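Local coordinates for delta-like protein (Rattus norvegicus, PDB 4XL1) that probably acts as a ligand for Notch receptors, carrying a C2-like N-terminal domain followed by a Delta/Serrate-type domain and an EGF-like domain, at residues Q136-T139 and L140-L143; R24-E27 and P28-T32. The protein carries 3 engineered substitutions. All blocks are in the same frame, centred on the assembly; numbering follows the deposited sequence.

Overall arrangement
From the N terminus, the chain leaves strand 4-14 and enters the loop that holds interaction 2, where a disulfide closes a five-residue ring just before strand 31-37 begins. Much later, after strand 132-137, interaction 1 turns the chain back on itself into strand 142-151. The two contacts are in series, neither nested nor crossed, with centres about 16 Å apart and nearest atoms about 8 Å apart, so they do not touch. Both lie in the C2-like domain: interaction 2 feeds the sheet containing strand 31-37, interaction 1 the one containing strand 4-14. I116 of strand 114-124 touches T141 from one contact, C30 and T32 from the other.

Interaction 1 (Q136-T139 and L140-L143); sequences QNNT and LTRL. With NAG (2-acetamido-2-deoxy-beta-D-glucopyranose), chain E.
A β-hairpin turn joins strands 132-137 and 142-151 of the C2-like domain here, and Q136 and L143 form its antiparallel hydrogen-bonded pair. Q136 N bonds to L143 O at 2.8 Å, and L143 N returns a bond to Q136 O. Further out, N138 N bonds to T141 O at 2.9 Å.

The loop itself shows how a side chain can stand in for a backbone carbonyl. N138 bends its CG between its own N and carbonyl carbon (chi1 61°), which carries the amide over the turn. OD1 takes a weak bond from L140 N, the contact of an Asx turn, while a straight bond from T141 N, 2.7 Å away, reaches one residue further round and arrives from above the carbonyl plane. The other end of the amide is used too: ND2 of N138 donates to T141 OG1 at 3.0 Å, and OG1 also bonds to S117. One side chain thus clamps both the backbone and the side chain of T141.

N137, N138 and T139 spell an N-glycosylation sequon, and N137 ND2 is joined to C1 of the NAG. N137 and R142 form the antiparallel non-hydrogen-bonded pair, their side chains on one face of the hairpin, and R142 NH2 makes a salt bridge to E12. On the reverse face Q136 and L143 both touch I119, while the amide end of Q136 bonds to D134. N137 OD1 lies 3.7 Å from R142 CD and near the guanidinium plane, whereas NAG O6 lies over one face of the R142 guanidinium, 3.8 Å from its plane and nearer the edge than the middle.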
# COMPACT_ATOMS: atom_id res chain seq x y z
N GLN B 136 18.70 5.55 -14.62
CA GLN B 136 19.30 6.82 -14.21
C GLN B 136 20.80 6.82 -14.50
O GLN B 136 21.57 6.10 -13.86
CB GLN B 136 19.04 7.08 -12.72
CG GLN B 136 17.59 6.89 -12.29
CD GLN B 136 16.81 8.19 -12.21
OE1 GLN B 136 17.36 9.23 -11.83
NE2 GLN B 136 15.53 8.15 -12.57
N ASN B 137 21.20 7.63 -15.47
CA ASN B 137 22.61 7.74 -15.85
C ASN B 137 23.23 9.04 -15.37
O ASN B 137 22.65 10.11 -15.58
CB ASN B 137 22.77 7.66 -17.37
CG ASN B 137 22.31 6.34 -17.95
OD1 ASN B 137 22.18 5.33 -17.24
ND2 ASN B 137 22.06 6.34 -19.25
N ASN B 138 24.39 8.96 -14.74
CA ASN B 138 25.20 10.15 -14.51
C ASN B 138 26.65 9.80 -14.85
O ASN B 138 26.94 8.65 -15.17
CB ASN B 138 25.07 10.67 -13.08
CG ASN B 138 25.53 9.67 -12.03
OD1 ASN B 138 26.73 9.44 -11.87
ND2 ASN B 138 24.58 9.09 -11.32
N THR B 139 27.54 10.77 -14.78
CA THR B 139 28.91 10.56 -15.26
C THR B 139 29.66 9.52 -14.43
O THR B 139 30.52 8.81 -14.95
CB THR B 139 29.71 11.87 -15.27
OG1 THR B 139 29.90 12.33 -13.93
CG2 THR B 139 28.98 12.94 -16.07
N LEU B 140 29.35 9.42 -13.14
CA LEU B 140 30.00 8.43 -12.30
C LEU B 140 29.27 7.08 -12.26
O LEU B 140 29.89 6.03 -12.48
CB LEU B 140 30.17 8.96 -10.87
CG LEU B 140 31.18 10.11 -10.74
CD1 LEU B 140 31.20 10.65 -9.31
CD2 LEU B 140 32.57 9.70 -11.20
N THR B 141 27.97 7.09 -12.00
CA THR B 141 27.23 5.84 -11.80
C THR B 141 26.00 5.71 -12.68
O THR B 141 25.50 6.69 -13.23
CB THR B 141 26.77 5.68 -10.33
OG1 THR B 141 25.75 6.64 -10.04
CG2 THR B 141 27.94 5.87 -9.37
N ARG B 142 25.53 4.47 -12.83
CA ARG B 142 24.29 4.18 -13.56
C ARG B 142 23.44 3.19 -12.77
O ARG B 142 23.97 2.24 -12.20
CB ARG B 142 24.56 3.60 -14.95
CG ARG B 142 25.51 4.39 -15.83
CD ARG B 142 25.54 3.81 -17.25
NE ARG B 142 25.92 2.40 -17.30
CZ ARG B 142 25.06 1.39 -17.40
NH1 ARG B 142 23.75 1.64 -17.45
NH2 ARG B 142 25.49 0.14 -17.44
N LEU B 143 22.13 3.42 -12.73
CA LEU B 143 21.23 2.49 -12.07
C LEU B 143 20.05 2.14 -12.98
O LEU B 143 19.38 3.02 -13.51
CB LEU B 143 20.72 3.07 -10.75
CG LEU B 143 19.65 2.23 -10.02
CD1 LEU B 143 20.28 1.00 -9.39
CD2 LEU B 143 18.93 3.07 -8.97
C1 NAG E . 21.59 5.20 -19.98
C2 NAG E . 20.79 5.64 -21.19
C3 NAG E . 20.20 4.43 -21.89
C4 NAG E . 21.33 3.50 -22.31
C5 NAG E . 22.16 3.12 -21.08
C6 NAG E . 23.39 2.30 -21.43
C7 NAG E . 19.65 7.80 -21.37
C8 NAG E . 18.50 8.64 -20.91
N2 NAG E . 19.74 6.58 -20.83
O3 NAG E . 19.44 4.86 -23.01
O4 NAG E . 20.80 2.32 -22.92
O5 NAG E . 22.64 4.30 -20.41
O6 NAG E . 24.58 3.01 -21.12
O7 NAG E . 20.46 8.21 -22.20

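Interaction 2 (R24-E27 and P28-T32); sequences RPCE and PGCRT
C26 turns its side chain to the other half of a tight loop, and the SG of C30 swings round to join C26 SG at 2.0 Å in a disulfide. This short, disulfide-closed loop belongs to the C2-like domain and leads from the loop after strand 4-14 into strand 31-37 of the four-stranded antiparallel sheet. In each cysteine the sulfur lies opposite the carbonyl carbon and next to the backbone N (chi1 -65° for C26), and the two halves meet with chi3 at 90°, close to the unstrained value for a disulfide and right-handed in sign. The bridge shuts a ring of five residues, and the CA atoms of C26 and C30 are 4.9 Å apart. Inside it, C26 CB packs on the backbone of G29, 3.4 Å from its carbonyl carbon.

The far side of the ring is bent by a cis peptide bond between E27 and P28, which brings their CA atoms to 2.9 Å and probably helps the chain bend tightly enough for the sulfurs to meet. Against this kink, E27 stretches its chain outward with CG trans to the backbone N (chi1 -176°), and CG rests 3.6 Å from P28 N.

Beyond the ring, T32 OG1 donates back to C30 O at 2.8 Å, from above the carbonyl plane. The cysteines are buried, C26 against L20 and C30 against N15 and I116, while E27 and P28 are exposed.

Backbone bonds from C26 to G18 and from C30 to N63 tie the loop to its surroundings. Between 24-27 and 28-32 themselves, the disulfide is the one bond beyond the chain, a covalent closure of relaxed geometry that fixes the separation of C26 and C30 just before strand 31-37.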
# COMPACT_ATOMS: atom_id res chain seq x y z
N ARG B 24 36.45 9.96 -2.74
CA ARG B 24 37.47 8.98 -2.39
C ARG B 24 37.14 7.66 -3.08
O ARG B 24 35.97 7.30 -3.20
CB ARG B 24 37.57 8.80 -0.88
CG ARG B 24 37.93 10.07 -0.14
CD ARG B 24 37.56 9.98 1.32
NE ARG B 24 38.04 11.13 2.08
CZ ARG B 24 37.75 11.35 3.36
NH1 ARG B 24 36.99 10.50 4.02
NH2 ARG B 24 38.23 12.42 3.97
N PRO B 25 38.17 6.93 -3.53
CA PRO B 25 37.86 5.64 -4.13
C PRO B 25 37.52 4.61 -3.06
O PRO B 25 38.10 4.62 -1.98
CB PRO B 25 39.17 5.25 -4.85
CG PRO B 25 40.05 6.47 -4.78
CD PRO B 25 39.61 7.24 -3.59
N CYS B 26 36.55 3.74 -3.36
CA CYS B 26 36.24 2.63 -2.49
C CYS B 26 37.45 1.70 -2.46
O CYS B 26 38.10 1.49 -3.49
CB CYS B 26 35.00 1.89 -2.97
SG CYS B 26 33.48 2.85 -2.91
N GLU B 27 37.77 1.17 -1.30
CA GLU B 27 38.99 0.39 -1.19
C GLU B 27 38.70 -0.99 -0.59
O GLU B 27 38.18 -1.09 0.52
CB GLU B 27 40.03 1.15 -0.38
CG GLU B 27 41.36 0.45 -0.29
CD GLU B 27 42.46 1.41 0.10
OE1 GLU B 27 42.17 2.62 0.23
OE2 GLU B 27 43.62 0.96 0.25
N PRO B 28 39.01 -2.05 -1.35
CA PRO B 28 39.58 -1.98 -2.70
C PRO B 28 38.53 -1.75 -3.80
O PRO B 28 38.87 -1.33 -4.90
CB PRO B 28 40.24 -3.34 -2.86
CG PRO B 28 39.34 -4.25 -2.11
CD PRO B 28 38.81 -3.45 -0.93
N GLY B 29 37.27 -2.04 -3.48
CA GLY B 29 36.19 -1.90 -4.44
C GLY B 29 34.94 -1.46 -3.70
O GLY B 29 34.90 -1.52 -2.47
N CYS B 30 33.92 -1.03 -4.44
CA CYS B 30 32.72 -0.54 -3.79
C CYS B 30 31.76 -1.69 -3.55
O CYS B 30 31.08 -2.17 -4.46
CB CYS B 30 32.04 0.55 -4.62
SG CYS B 30 32.99 2.08 -4.72
N ARG B 31 31.72 -2.12 -2.29
CA ARG B 31 30.90 -3.24 -1.88
C ARG B 31 29.51 -2.70 -1.61
O ARG B 31 29.23 -2.14 -0.55
CB ARG B 31 31.53 -3.91 -0.67
CG ARG B 31 32.91 -4.46 -0.99
CD ARG B 31 33.65 -4.95 0.23
NE ARG B 31 32.97 -6.06 0.87
CZ ARG B 31 32.35 -5.97 2.04
NH1 ARG B 31 32.34 -4.82 2.70
NH2 ARG B 31 31.74 -7.03 2.55
N THR B 32 28.64 -2.90 -2.60
CA THR B 32 27.45 -2.09 -2.74
C THR B 32 26.18 -2.75 -2.22
O THR B 32 25.84 -3.86 -2.62
CB THR B 32 27.23 -1.72 -4.22
OG1 THR B 32 28.45 -1.23 -4.79
CG2 THR B 32 26.15 -0.65 -4.36